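Local atomic coordinates of 'Carboxyl esterase 2 (PDB entry 5MIF), a protein that probably hydrolyses carboxylic esters, as a fungal member of an archaea-like family of carboxylesterases with the alpha/beta hydrolase fold. Residues V111-H116 with A165-L170; K78-P83 with E175-D180; Y93-V98 with G123-Y128. All blocks are in the same frame, centred on the assembly; numbering follows the deposited sequence.

Contact 1 (V111-H116 with A165-L170); sequences VIAYFH and AAVQWL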
ATOM      1  N   VAL A 111       2.777   7.803 -20.903  1.00 41.29           N
ATOM      2  CA  VAL A 111       4.206   7.923 -20.624  1.00 41.24           C
ATOM      3  C   VAL A 111       4.472   8.415 -19.216  1.00 39.67           C
ATOM      4  O   VAL A 111       3.842   9.355 -18.735  1.00 39.63           O
ATOM      5  CB  VAL A 111       4.902   8.862 -21.635  1.00 37.64           C
ATOM      6  CG1 VAL A 111       4.225  10.222 -21.669  1.00 38.14           C
ATOM      7  CG2 VAL A 111       6.401   8.991 -21.313  1.00 38.23           C
ATOM      8  N   ILE A 112       5.399   7.748 -18.542  1.00 40.01           N
ATOM      9  CA  ILE A 112       5.808   8.174 -17.216  1.00 34.91           C
ATOM     10  C   ILE A 112       7.162   8.890 -17.290  1.00 39.54           C
ATOM     11  O   ILE A 112       8.179   8.263 -17.617  1.00 34.80           O
ATOM     12  CB  ILE A 112       5.917   6.979 -16.246  1.00 35.62           C
ATOM     13  CG1 ILE A 112       4.591   6.201 -16.190  1.00 36.77           C
ATOM     14  CG2 ILE A 112       6.371   7.462 -14.867  1.00 34.79           C
ATOM     15  CD1 ILE A 112       4.712   4.827 -15.560  1.00 33.57           C
ATOM     16  N   ALA A 113       7.177  10.190 -16.988  1.00 37.36           N
ATOM     17  CA  ALA A 113       8.444  10.902 -16.833  1.00 36.66           C
ATOM     18  C   ALA A 113       9.006  10.492 -15.483  1.00 38.21           C
ATOM     19  O   ALA A 113       8.378  10.737 -14.448  1.00 35.49           O
ATOM     20  CB  ALA A 113       8.250  12.414 -16.906  1.00 33.16           C
ATOM     21  N   TYR A 114      10.164   9.832 -15.482  1.00 35.66           N
ATOM     22  CA  TYR A 114      10.716   9.338 -14.230  1.00 28.61           C
ATOM     23  C   TYR A 114      12.020  10.061 -13.829  1.00 35.39           C
ATOM     24  O   TYR A 114      12.930  10.214 -14.636  1.00 34.10           O
ATOM     25  CB  TYR A 114      10.950   7.813 -14.281  1.00 32.81           C
ATOM     26  CG  TYR A 114      11.141   7.284 -12.871  1.00 37.63           C
ATOM     27  CD1 TYR A 114      10.043   6.958 -12.082  1.00 32.10           C
ATOM     28  CD2 TYR A 114      12.412   7.220 -12.293  1.00 33.66           C
ATOM     29  CE1 TYR A 114      10.195   6.536 -10.783  1.00 33.07           C
ATOM     30  CE2 TYR A 114      12.575   6.796 -10.992  1.00 35.93           C
ATOM     31  CZ  TYR A 114      11.457   6.455 -10.241  1.00 35.00           C
ATOM     32  OH  TYR A 114      11.610   6.037  -8.943  1.00 34.97           O
ATOM     33  N   PHE A 115      12.090  10.499 -12.572  1.00 33.01           N
ATOM     34  CA  PHE A 115      13.241  11.214 -12.043  1.00 33.46           C
ATOM     35  C   PHE A 115      13.893  10.370 -10.952  1.00 36.29           C
ATOM     36  O   PHE A 115      13.324  10.188  -9.880  1.00 35.08           O
ATOM     37  CB  PHE A 115      12.816  12.586 -11.512  1.00 33.45           C
ATOM     38  CG  PHE A 115      11.877  13.300 -12.433  1.00 36.35           C
ATOM     39  CD1 PHE A 115      12.346  13.878 -13.606  1.00 31.97           C
ATOM     40  CD2 PHE A 115      10.514  13.338 -12.163  1.00 35.79           C
ATOM     41  CE1 PHE A 115      11.480  14.512 -14.483  1.00 35.30           C
ATOM     42  CE2 PHE A 115       9.636  13.959 -13.041  1.00 33.27           C
ATOM     43  CZ  PHE A 115      10.119  14.554 -14.198  1.00 34.18           C
ATOM     44  N   HIS A 116      15.072   9.824 -11.245  1.00 35.73           N
ATOM     45  CA  HIS A 116      15.679   8.811 -10.377  1.00 33.26           C
ATOM     46  C   HIS A 116      16.311   9.421  -9.140  1.00 33.21           C
ATOM     47  O   HIS A 116      16.614  10.620  -9.105  1.00 35.45           O
ATOM     48  CB  HIS A 116      16.722   8.010 -11.156  1.00 36.29           C
ATOM     49  CG  HIS A 116      18.004   8.749 -11.403  1.00 35.69           C
ATOM     50  ND1 HIS A 116      18.986   8.883 -10.439  1.00 35.77           N
ATOM     51  CD2 HIS A 116      18.470   9.380 -12.508  1.00 35.60           C
ATOM     52  CE1 HIS A 116      20.005   9.559 -10.947  1.00 35.56           C
ATOM     53  NE2 HIS A 116      19.716   9.874 -12.199  1.00 36.60           N
ATOM     54  N   ALA A 165      12.922  21.102 -18.121  1.00 39.78           N
ATOM     55  CA  ALA A 165      13.079  21.356 -19.557  1.00 36.38           C
ATOM     56  C   ALA A 165      12.850  20.101 -20.416  1.00 37.28           C
ATOM     57  O   ALA A 165      12.290  20.181 -21.519  1.00 37.02           O
ATOM     58  CB  ALA A 165      14.482  21.946 -19.852  1.00 34.68           C
ATOM     59  N   ALA A 166      13.276  18.948 -19.908  1.00 36.64           N
ATOM     60  CA  ALA A 166      13.054  17.684 -20.604  1.00 38.13           C
ATOM     61  C   ALA A 166      11.559  17.379 -20.712  1.00 38.80           C
ATOM     62  O   ALA A 166      11.083  16.900 -21.744  1.00 37.59           O
ATOM     63  CB  ALA A 166      13.778  16.547 -19.894  1.00 34.05           C
ATOM     64  N   VAL A 167      10.815  17.658 -19.646  1.00 37.26           N
ATOM     65  CA  VAL A 167       9.372  17.445 -19.687  1.00 39.38           C
ATOM     66  C   VAL A 167       8.721  18.350 -20.733  1.00 41.42           C
ATOM     67  O   VAL A 167       7.857  17.897 -21.499  1.00 39.95           O
ATOM     68  CB  VAL A 167       8.728  17.654 -18.303  1.00 38.37           C
ATOM     69  CG1 VAL A 167       7.197  17.699 -18.410  1.00 37.49           C
ATOM     70  CG2 VAL A 167       9.171  16.540 -17.369  1.00 32.86           C
ATOM     71  N   GLN A 168       9.149  19.610 -20.797  1.00 37.56           N
ATOM     72  CA  GLN A 168       8.575  20.541 -21.777  1.00 40.99           C
ATOM     73  C   GLN A 168       8.827  20.045 -23.202  1.00 42.08           C
ATOM     74  O   GLN A 168       7.974  20.194 -24.084  1.00 44.52           O
ATOM     75  CB  GLN A 168       9.148  21.954 -21.608  1.00 41.91           C
ATOM     76  CG  GLN A 168       8.946  22.578 -20.223  1.00 41.52           C
ATOM     77  CD  GLN A 168       7.565  22.321 -19.627  1.00 42.48           C
ATOM     78  OE1 GLN A 168       6.550  22.765 -20.167  1.00 42.59           O
ATOM     79  NE2 GLN A 168       7.525  21.597 -18.513  1.00 35.50           N
ATOM     80  N   TRP A 169      10.006  19.475 -23.423  1.00 40.41           N
ATOM     81  CA  TRP A 169      10.341  18.867 -24.701  1.00 42.13           C
ATOM     82  C   TRP A 169       9.434  17.680 -25.015  1.00 41.82           C
ATOM     83  O   TRP A 169       8.958  17.540 -26.137  1.00 44.19           O
ATOM     84  CB  TRP A 169      11.804  18.413 -24.718  1.00 41.84           C
ATOM     85  CG  TRP A 169      12.249  17.922 -26.068  1.00 44.90           C
ATOM     86  CD1 TRP A 169      12.884  18.651 -27.031  1.00 44.96           C
ATOM     87  CD2 TRP A 169      12.085  16.600 -26.608  1.00 43.61           C
ATOM     88  NE1 TRP A 169      13.122  17.870 -28.133  1.00 42.21           N
ATOM     89  CE2 TRP A 169      12.643  16.608 -27.901  1.00 42.50           C
ATOM     90  CE3 TRP A 169      11.518  15.412 -26.122  1.00 43.46           C
ATOM     91  CZ2 TRP A 169      12.660  15.475 -28.718  1.00 42.25           C
ATOM     92  CZ3 TRP A 169      11.531  14.285 -26.937  1.00 46.85           C
ATOM     93  CH2 TRP A 169      12.101  14.327 -28.220  1.00 46.02           C
ATOM     94  N   LEU A 170       9.219  16.820 -24.024  1.00 41.96           N
ATOM     95  CA  LEU A 170       8.359  15.652 -24.180  1.00 40.36           C
ATOM     96  C   LEU A 170       6.946  16.100 -24.537  1.00 45.18           C
ATOM     97  O   LEU A 170       6.296  15.496 -25.384  1.00 47.21           O
ATOM     98  CB  LEU A 170       8.352  14.807 -22.904  1.00 42.53           C
ATOM     99  CG  LEU A 170       7.504  13.524 -22.885  1.00 42.85           C
ATOM    100  CD1 LEU A 170       7.965  12.542 -23.942  1.00 41.81           C
ATOM    101  CD2 LEU A 170       7.509  12.863 -21.511  1.00 39.85           C
TER
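V111, A113 and F115, every second residue of strand 109-115, meet V167 and L170 of helix 158-173 through carbon alone, and the three pairs illustrate how a helix is seated on a sheet. At one end V111 and L170 reach for each other tip to tip, V111 CG2 standing 4.0 Å from L170 CD2. V111 turns CG2 anti to its backbone N, and L170 does the same with CG (chi1 -180°), which carries CD2 toward the strand. In the middle, the short A113 leaves the helix room to come near, with the CA atoms of A113 and V167 7.2 Å apart and A113 CB 4.3 Å from V167 CG2. The same methyl serves a second partner. The F115 CB is not aimed straight at the helix, but CG sits anti to the carbonyl carbon (chi1 -44°) and the ring end comes nearer, bringing CZ to 3.9 Å from V167 CG2. The methyl meets the phenyl at its edge, in the ring plane, and the two side chains cross nearly at a right angle. V167 CG2 thus packs against both A113 CB and the rim of F115, and all five touching residues are buried. The strand and helix run almost antiparallel, at 167°, with axes 10.2 Å apart at closest approach. The helix lies on the beta-alpha-beta crossover from strand 142-147 to strand 184-189, passing over the strand between them: L170 also packs on F144 and M184, and F115 meets F186 edge-to-face. On the other face of the sheet, I112 and Y114 pack against helix 129-139.

Contact 2 (K78-P83 with E175-D180); sequences KILSLP and EKLGVD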
ATOM      1  N   LYS A  78      15.037   4.443 -26.849  1.00 41.49           N
ATOM      2  CA  LYS A  78      15.489   5.507 -27.732  1.00 43.83           C
ATOM      3  C   LYS A  78      16.315   6.500 -26.906  1.00 45.60           C
ATOM      4  O   LYS A  78      15.832   7.075 -25.924  1.00 45.73           O
ATOM      5  CB  LYS A  78      14.312   6.195 -28.431  1.00 45.72           C
ATOM      6  CG  LYS A  78      14.752   7.254 -29.434  1.00 50.01           C
ATOM      7  CD  LYS A  78      13.620   7.696 -30.348  1.00 60.89           C
ATOM      8  CE  LYS A  78      14.168   8.476 -31.545  1.00 65.29           C
ATOM      9  NZ  LYS A  78      13.160   8.696 -32.627  1.00 72.63           N
ATOM     10  N   ILE A  79      17.575   6.665 -27.297  1.00 46.13           N
ATOM     11  CA  ILE A  79      18.502   7.560 -26.613  1.00 43.00           C
ATOM     12  C   ILE A  79      18.381   8.981 -27.148  1.00 42.90           C
ATOM     13  O   ILE A  79      18.562   9.234 -28.344  1.00 44.00           O
ATOM     14  CB  ILE A  79      19.940   7.057 -26.767  1.00 49.30           C
ATOM     15  CG1 ILE A  79      19.985   5.559 -26.451  1.00 47.31           C
ATOM     16  CG2 ILE A  79      20.887   7.854 -25.879  1.00 47.64           C
ATOM     17  CD1 ILE A  79      21.340   4.914 -26.620  1.00 45.37           C
ATOM     18  N   LEU A  80      18.050   9.907 -26.254  1.00 41.91           N
ATOM     19  CA  LEU A  80      17.772  11.280 -26.657  1.00 43.33           C
ATOM     20  C   LEU A  80      18.756  12.282 -26.050  1.00 42.86           C
ATOM     21  O   LEU A  80      18.965  12.315 -24.835  1.00 43.09           O
ATOM     22  CB  LEU A  80      16.332  11.646 -26.280  1.00 41.72           C
ATOM     23  CG  LEU A  80      15.254  10.780 -26.953  1.00 46.97           C
ATOM     24  CD1 LEU A  80      13.885  11.024 -26.336  1.00 44.41           C
ATOM     25  CD2 LEU A  80      15.228  11.038 -28.471  1.00 42.30           C
ATOM     26  N   SER A  81      19.343  13.109 -26.910  1.00 41.90           N
ATOM     27  CA  SER A  81      20.143  14.237 -26.458  1.00 44.22           C
ATOM     28  C   SER A  81      19.325  15.491 -26.701  1.00 44.17           C
ATOM     29  O   SER A  81      19.333  16.023 -27.810  1.00 45.41           O
ATOM     30  CB  SER A  81      21.462  14.298 -27.227  1.00 45.69           C
ATOM     31  OG  SER A  81      22.268  13.186 -26.895  1.00 50.28           O
ATOM     32  N   LEU A  82      18.661  15.998 -25.668  1.00 39.76           N
ATOM     33  CA  LEU A  82      17.746  17.111 -25.876  1.00 41.41           C
ATOM     34  C   LEU A  82      18.519  18.423 -25.748  1.00 43.51           C
ATOM     35  O   LEU A  82      19.130  18.691 -24.710  1.00 41.99           O
ATOM     36  CB  LEU A  82      16.595  17.053 -24.867  1.00 39.12           C
ATOM     37  CG  LEU A  82      15.898  15.694 -24.717  1.00 41.47           C
ATOM     38  CD1 LEU A  82      14.761  15.770 -23.714  1.00 41.97           C
ATOM     39  CD2 LEU A  82      15.374  15.212 -26.073  1.00 39.69           C
ATOM     40  N   PRO A  83      18.500  19.242 -26.811  1.00 42.78           N
ATOM     41  CA  PRO A  83      19.236  20.512 -26.817  1.00 44.71           C
ATOM     42  C   PRO A  83      18.479  21.583 -26.052  1.00 46.08           C
ATOM     43  O   PRO A  83      18.105  22.603 -26.632  1.00 49.19           O
ATOM     44  CB  PRO A  83      19.325  20.858 -28.302  1.00 43.26           C
ATOM     45  CG  PRO A  83      18.075  20.263 -28.888  1.00 46.33           C
ATOM     46  CD  PRO A  83      17.800  19.003 -28.088  1.00 48.05           C
ATOM     47  N   GLU A 175       4.434  13.001 -29.202  1.00 49.05           N
ATOM     48  CA  GLU A 175       3.538  12.347 -30.142  1.00 54.68           C
ATOM     49  C   GLU A 175       4.336  11.704 -31.273  1.00 53.42           C
ATOM     50  O   GLU A 175       4.036  10.589 -31.689  1.00 54.43           O
ATOM     51  CB  GLU A 175       2.518  13.341 -30.691  1.00 53.45           C
ATOM     52  CG  GLU A 175       1.376  12.682 -31.445  1.00 66.78           C
ATOM     53  CD  GLU A 175       0.216  13.626 -31.696  1.00 65.92           C
ATOM     54  OE1 GLU A 175       0.138  14.670 -31.014  1.00 71.86           O
ATOM     55  OE2 GLU A 175      -0.627  13.306 -32.560  1.00 70.13           O
ATOM     56  N   LYS A 176       5.407  12.370 -31.695  1.00 52.50           N
ATOM     57  CA  LYS A 176       6.244  11.887 -32.786  1.00 52.47           C
ATOM     58  C   LYS A 176       7.069  10.675 -32.387  1.00 50.40           C
ATOM     59  O   LYS A 176       7.595   9.960 -33.240  1.00 52.83           O
ATOM     60  CB  LYS A 176       7.202  13.004 -33.205  1.00 55.08           C
ATOM     61  CG  LYS A 176       6.510  14.301 -33.579  1.00 60.50           C
ATOM     62  CD  LYS A 176       7.526  15.418 -33.734  1.00 66.57           C
ATOM     63  CE  LYS A 176       6.883  16.694 -34.239  1.00 69.89           C
ATOM     64  NZ  LYS A 176       7.806  17.837 -34.054  1.00 71.48           N
ATOM     65  N   LEU A 177       7.131  10.411 -31.089  1.00 52.19           N
ATOM     66  CA  LEU A 177       7.823   9.231 -30.582  1.00 50.27           C
ATOM     67  C   LEU A 177       6.847   8.129 -30.198  1.00 48.42           C
ATOM     68  O   LEU A 177       7.251   7.078 -29.697  1.00 50.01           O
ATOM     69  CB  LEU A 177       8.690   9.600 -29.380  1.00 52.85           C
ATOM     70  CG  LEU A 177       9.830  10.576 -29.665  1.00 51.91           C
ATOM     71  CD1 LEU A 177      10.516  10.958 -28.369  1.00 51.47           C
ATOM     72  CD2 LEU A 177      10.813   9.972 -30.661  1.00 53.92           C
ATOM     73  N   GLY A 178       5.560   8.379 -30.408  1.00 49.72           N
ATOM     74  CA  GLY A 178       4.560   7.356 -30.166  1.00 46.34           C
ATOM     75  C   GLY A 178       4.032   7.351 -28.743  1.00 45.22           C
ATOM     76  O   GLY A 178       3.504   6.342 -28.287  1.00 48.26           O
ATOM     77  N   VAL A 179       4.194   8.461 -28.027  1.00 44.59           N
ATOM     78  CA  VAL A 179       3.626   8.560 -26.689  1.00 45.59           C
ATOM     79  C   VAL A 179       2.647   9.714 -26.650  1.00 45.09           C
ATOM     80  O   VAL A 179       2.690  10.622 -27.482  1.00 43.62           O
ATOM     81  CB  VAL A 179       4.696   8.751 -25.584  1.00 41.37           C
ATOM     82  CG1 VAL A 179       5.695   7.609 -25.607  1.00 42.58           C
ATOM     83  CG2 VAL A 179       5.393  10.097 -25.734  1.00 40.47           C
ATOM     84  N   ASP A 180       1.765   9.670 -25.664  1.00 47.95           N
ATOM     85  CA  ASP A 180       0.722  10.670 -25.528  1.00 48.71           C
ATOM     86  C   ASP A 180       1.041  11.625 -24.387  1.00 47.44           C
ATOM     87  O   ASP A 180       0.838  11.291 -23.223  1.00 47.90           O
ATOM     88  CB  ASP A 180      -0.628   9.973 -25.304  1.00 50.51           C
ATOM     89  CG  ASP A 180      -1.779  10.947 -25.139  1.00 51.57           C
ATOM     90  OD1 ASP A 180      -1.592  12.167 -25.346  1.00 52.48           O
ATOM     91  OD2 ASP A 180      -2.871  10.477 -24.760  1.00 61.19           O
TER
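The edge of the central sheet, strand 75-82, is joined here to the turn that follows helix 158-173, with K78 and L80 on the strand and L177 on the turn. L177 does all the touching for its side, and its two methyls divide the work. CD1 meets L80 CD1 tip to tip at 3.9 Å, a plain leucine-leucine contact. CD2 faces K78, whose chain passes at about a right angle to the leucine: K78 CD comes to 3.6 Å from L177 CD2, and K78 NZ ends 3.3 Å from that same methyl. The lysine gets there by being extended throughout, CG anti to the backbone N (chi1 -176°) and every later torsion extended too, so that its far half, rather than its root, lies against the leucine. Within the turn, G178 N bonds to E175 O at 3.0 Å. G178 has a positive phi of 89°, where a side chain would be jammed against the carbonyl oxygen of L177. That oxygen accepts a hydrogen bond from K96 of strand 90-97, while the L177 side chain also rests on L94 and W169. Chemically the contact is lopsided: a methyl offers the ammonium group neither an acceptor nor a charge, so the pairing of K78 with L177 amounts to van der Waals contact along an exposed lysine, and the surer join is the apolar one between the two leucines.

Contact 3 (Y93-V98 with G123-Y128); sequences YLYKPV and GGPKSY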
ATOM      1  N   TYR A  93      16.235   8.895 -21.830  1.00 39.92           N
ATOM      2  CA  TYR A  93      15.973   7.617 -22.459  1.00 41.80           C
ATOM      3  C   TYR A  93      14.458   7.378 -22.531  1.00 43.16           C
ATOM      4  O   TYR A  93      13.782   7.397 -21.507  1.00 40.53           O
ATOM      5  CB  TYR A  93      16.654   6.481 -21.696  1.00 41.17           C
ATOM      6  CG  TYR A  93      18.165   6.606 -21.593  1.00 45.45           C
ATOM      7  CD1 TYR A  93      18.755   7.383 -20.598  1.00 46.29           C
ATOM      8  CD2 TYR A  93      19.000   5.978 -22.513  1.00 46.67           C
ATOM      9  CE1 TYR A  93      20.148   7.512 -20.509  1.00 48.96           C
ATOM     10  CE2 TYR A  93      20.385   6.097 -22.434  1.00 49.09           C
ATOM     11  CZ  TYR A  93      20.953   6.867 -21.435  1.00 52.07           C
ATOM     12  OH  TYR A  93      22.325   6.980 -21.367  1.00 55.51           O
ATOM     13  N   LEU A  94      13.923   7.131 -23.724  1.00 42.84           N
ATOM     14  CA  LEU A  94      12.510   6.772 -23.829  1.00 41.92           C
ATOM     15  C   LEU A  94      12.376   5.258 -23.932  1.00 42.19           C
ATOM     16  O   LEU A  94      12.804   4.658 -24.913  1.00 43.04           O
ATOM     17  CB  LEU A  94      11.849   7.440 -25.034  1.00 40.23           C
ATOM     18  CG  LEU A  94      10.344   7.166 -25.225  1.00 41.52           C
ATOM     19  CD1 LEU A  94       9.538   7.752 -24.065  1.00 41.45           C
ATOM     20  CD2 LEU A  94       9.842   7.710 -26.554  1.00 43.08           C
ATOM     21  N   TYR A  95      11.792   4.645 -22.910  1.00 38.77           N
ATOM     22  CA  TYR A  95      11.573   3.205 -22.919  1.00 39.95           C
ATOM     23  C   TYR A  95      10.113   2.885 -23.214  1.00 44.52           C
ATOM     24  O   TYR A  95       9.222   3.427 -22.559  1.00 44.89           O
ATOM     25  CB  TYR A  95      11.968   2.583 -21.592  1.00 36.58           C
ATOM     26  CG  TYR A  95      13.387   2.852 -21.141  1.00 40.85           C
ATOM     27  CD1 TYR A  95      14.483   2.299 -21.813  1.00 38.50           C
ATOM     28  CD2 TYR A  95      13.627   3.604 -20.001  1.00 37.36           C
ATOM     29  CE1 TYR A  95      15.788   2.523 -21.355  1.00 39.06           C
ATOM     30  CE2 TYR A  95      14.904   3.838 -19.545  1.00 40.45           C
ATOM     31  CZ  TYR A  95      15.980   3.302 -20.215  1.00 44.46           C
ATOM     32  OH  TYR A  95      17.235   3.558 -19.709  1.00 42.44           O
ATOM     33  N   LYS A  96       9.877   2.028 -24.208  1.00 42.59           N
ATOM     34  CA  LYS A  96       8.517   1.623 -24.596  1.00 46.35           C
ATOM     35  C   LYS A  96       8.316   0.115 -24.559  1.00 42.02           C
ATOM     36  O   LYS A  96       9.161  -0.628 -25.037  1.00 46.96           O
ATOM     37  CB  LYS A  96       8.182   2.121 -26.004  1.00 41.49           C
ATOM     38  CG  LYS A  96       8.305   3.607 -26.200  1.00 44.92           C
ATOM     39  CD  LYS A  96       7.636   4.035 -27.494  1.00 49.78           C
ATOM     40  CE  LYS A  96       8.613   3.885 -28.646  1.00 50.34           C
ATOM     41  NZ  LYS A  96       7.967   4.121 -29.952  1.00 56.90           N
ATOM     42  N   PRO A  97       7.198  -0.342 -23.986  1.00 41.78           N
ATOM     43  CA  PRO A  97       6.892  -1.775 -24.068  1.00 45.19           C
ATOM     44  C   PRO A  97       6.708  -2.241 -25.528  1.00 39.61           C
ATOM     45  O   PRO A  97       6.336  -1.460 -26.403  1.00 43.93           O
ATOM     46  CB  PRO A  97       5.573  -1.895 -23.306  1.00 44.74           C
ATOM     47  CG  PRO A  97       4.938  -0.540 -23.453  1.00 44.19           C
ATOM     48  CD  PRO A  97       6.085   0.437 -23.412  1.00 43.84           C
ATOM     49  N   VAL A  98       6.978  -3.513 -25.780  1.00 45.62           N
ATOM     50  CA  VAL A  98       6.832  -4.096 -27.112  1.00 54.77           C
ATOM     51  C   VAL A  98       5.346  -4.217 -27.484  1.00 55.61           C
ATOM     52  O   VAL A  98       4.483  -4.181 -26.610  1.00 54.49           O
ATOM     53  CB  VAL A  98       7.492  -5.486 -27.186  1.00 55.35           C
ATOM     54  CG1 VAL A  98       8.933  -5.393 -26.758  1.00 52.46           C
ATOM     55  CG2 VAL A  98       6.766  -6.452 -26.270  1.00 60.13           C
ATOM     56  N   GLY A 123      23.321   7.368  -9.600  1.00 45.48           N
ATOM     57  CA  GLY A 123      22.168   6.826 -10.287  1.00 42.48           C
ATOM     58  C   GLY A 123      22.188   7.144 -11.765  1.00 40.49           C
ATOM     59  O   GLY A 123      23.003   7.945 -12.226  1.00 41.19           O
ATOM     60  N   GLY A 124      21.281   6.508 -12.500  1.00 37.14           N
ATOM     61  CA  GLY A 124      21.181   6.654 -13.939  1.00 34.18           C
ATOM     62  C   GLY A 124      20.437   5.435 -14.440  1.00 37.63           C
ATOM     63  O   GLY A 124      19.936   4.653 -13.629  1.00 40.67           O
ATOM     64  N   PRO A 125      20.373   5.249 -15.764  1.00 39.48           N
ATOM     65  CA  PRO A 125      19.579   4.153 -16.333  1.00 39.70           C
ATOM     66  C   PRO A 125      20.028   2.760 -15.887  1.00 45.54           C
ATOM     67  O   PRO A 125      19.181   1.870 -15.798  1.00 45.81           O
ATOM     68  CB  PRO A 125      19.771   4.326 -17.844  1.00 42.45           C
ATOM     69  CG  PRO A 125      21.051   5.118 -17.985  1.00 44.29           C
ATOM     70  CD  PRO A 125      21.061   6.037 -16.802  1.00 39.60           C
ATOM     71  N   LYS A 126      21.311   2.569 -15.588  1.00 42.49           N
ATOM     72  CA  LYS A 126      21.809   1.236 -15.235  1.00 45.27           C
ATOM     73  C   LYS A 126      21.331   0.782 -13.870  1.00 45.53           C
ATOM     74  O   LYS A 126      20.792  -0.315 -13.718  1.00 49.80           O
ATOM     75  CB  LYS A 126      23.346   1.187 -15.274  1.00 47.46           C
ATOM     76  CG  LYS A 126      23.989   1.385 -16.652  1.00 49.62           C
ATOM     77  CD  LYS A 126      25.529   1.329 -16.523  1.00 53.58           C
ATOM     78  CE  LYS A 126      26.213   0.757 -17.756  1.00 58.70           C
ATOM     79  NZ  LYS A 126      26.724   1.786 -18.700  1.00 61.44           N
ATOM     80  N   SER A 127      21.537   1.626 -12.870  1.00 42.42           N
ATOM     81  CA  SER A 127      21.187   1.279 -11.507  1.00 45.83           C
ATOM     82  C   SER A 127      19.683   1.208 -11.306  1.00 41.85           C
ATOM     83  O   SER A 127      19.215   0.620 -10.335  1.00 39.26           O
ATOM     84  CB  SER A 127      21.812   2.271 -10.528  1.00 44.04           C
ATOM     85  OG  SER A 127      21.534   3.599 -10.918  1.00 50.05           O
ATOM     86  N   TYR A 128      18.938   1.837 -12.209  1.00 42.42           N
ATOM     87  CA  TYR A 128      17.484   1.867 -12.108  1.00 41.26           C
ATOM     88  C   TYR A 128      16.802   0.934 -13.099  1.00 42.77           C
ATOM     89  O   TYR A 128      15.591   1.008 -13.277  1.00 41.69           O
ATOM     90  CB  TYR A 128      16.982   3.306 -12.276  1.00 35.52           C
ATOM     91  CG  TYR A 128      17.009   4.032 -10.952  1.00 38.85           C
ATOM     92  CD1 TYR A 128      18.209   4.532 -10.438  1.00 37.06           C
ATOM     93  CD2 TYR A 128      15.848   4.187 -10.191  1.00 37.36           C
ATOM     94  CE1 TYR A 128      18.252   5.173  -9.215  1.00 34.27           C
ATOM     95  CE2 TYR A 128      15.881   4.836  -8.961  1.00 36.03           C
ATOM     96  CZ  TYR A 128      17.088   5.325  -8.478  1.00 38.45           C
ATOM     97  OH  TYR A 128      17.135   5.956  -7.254  1.00 38.08           O
TER
HETATM   98  O   HOH W   1      17.875   1.139 -17.854  1.00 51.78           O
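Y93 and Y95 share one first torsion, CG anti to the carbonyl carbon (chi1 -60° and -56°), and as alternate residues of strand 90-97 they send their rings in the same general direction, to meet P125 of the loop at two different places. P125 lies over one face of the Y93 ring, CB offset toward the rim and CG over the CE1 side, 3.6 Å from Y93 CE1; the two side chains cross obliquely. Y95 uses its phenol end instead. Its side chain crosses that of the proline at about a right angle, and Y95 OH comes within 3.2 Å of P125 CB, a close approach of oxygen to carbon. The hydroxyl has a polar partner in a water at 3.1 Å from Y95 OH, and this water also donates to P125 O, although the 2.5 Å between that oxygen and the water is short enough to leave the exact length doubtful. P125 is thus met directly at its ring and through a water at its carbonyl. With an alanine in place of Y93, the aromatic face beneath CB and CG of P125 would be gone, and the proline would probably be left leaning on Y95 alone among the residues of this strand segment. The loop continues from the HGGG motif beginning at H116, which probably forms the oxyanion hole as in related esterases, so the contact seats its far end on strand 90-97. D62 ties the loop down further by bonding K126 N and the hydroxyl of S127. Strand 142-147, the sheet neighbour of strand 90-97, supplies F145 and D147 as further packing for P125, while Y95 lies against I132 and I136 of helix 129-139.

Overall arrangement
The three contacts belong to one sheet, their centres 10 Å (contacts 1 and 2), 12 Å (1 and 3) and 13 Å (2 and 3) apart. Contact 1 holds its middle, and contacts 2 and 3 draw on the two antiparallel strands at one side of it, 75-82 outermost and 90-97 next to it, paired where K78 O lies 2.9 Å from L94 N. W169 joins the first two: its CH2 is 3.7 Å from L177 CD1. Contacts 1 and 3 meet where H116 CE1 lies 3.4 Å from G123 C. F115 touches the probable nucleophile elbow, which carries S190, likely in a triad with H317 and D287; Y114 and Y128 both hydrogen-bond the adjoining D189.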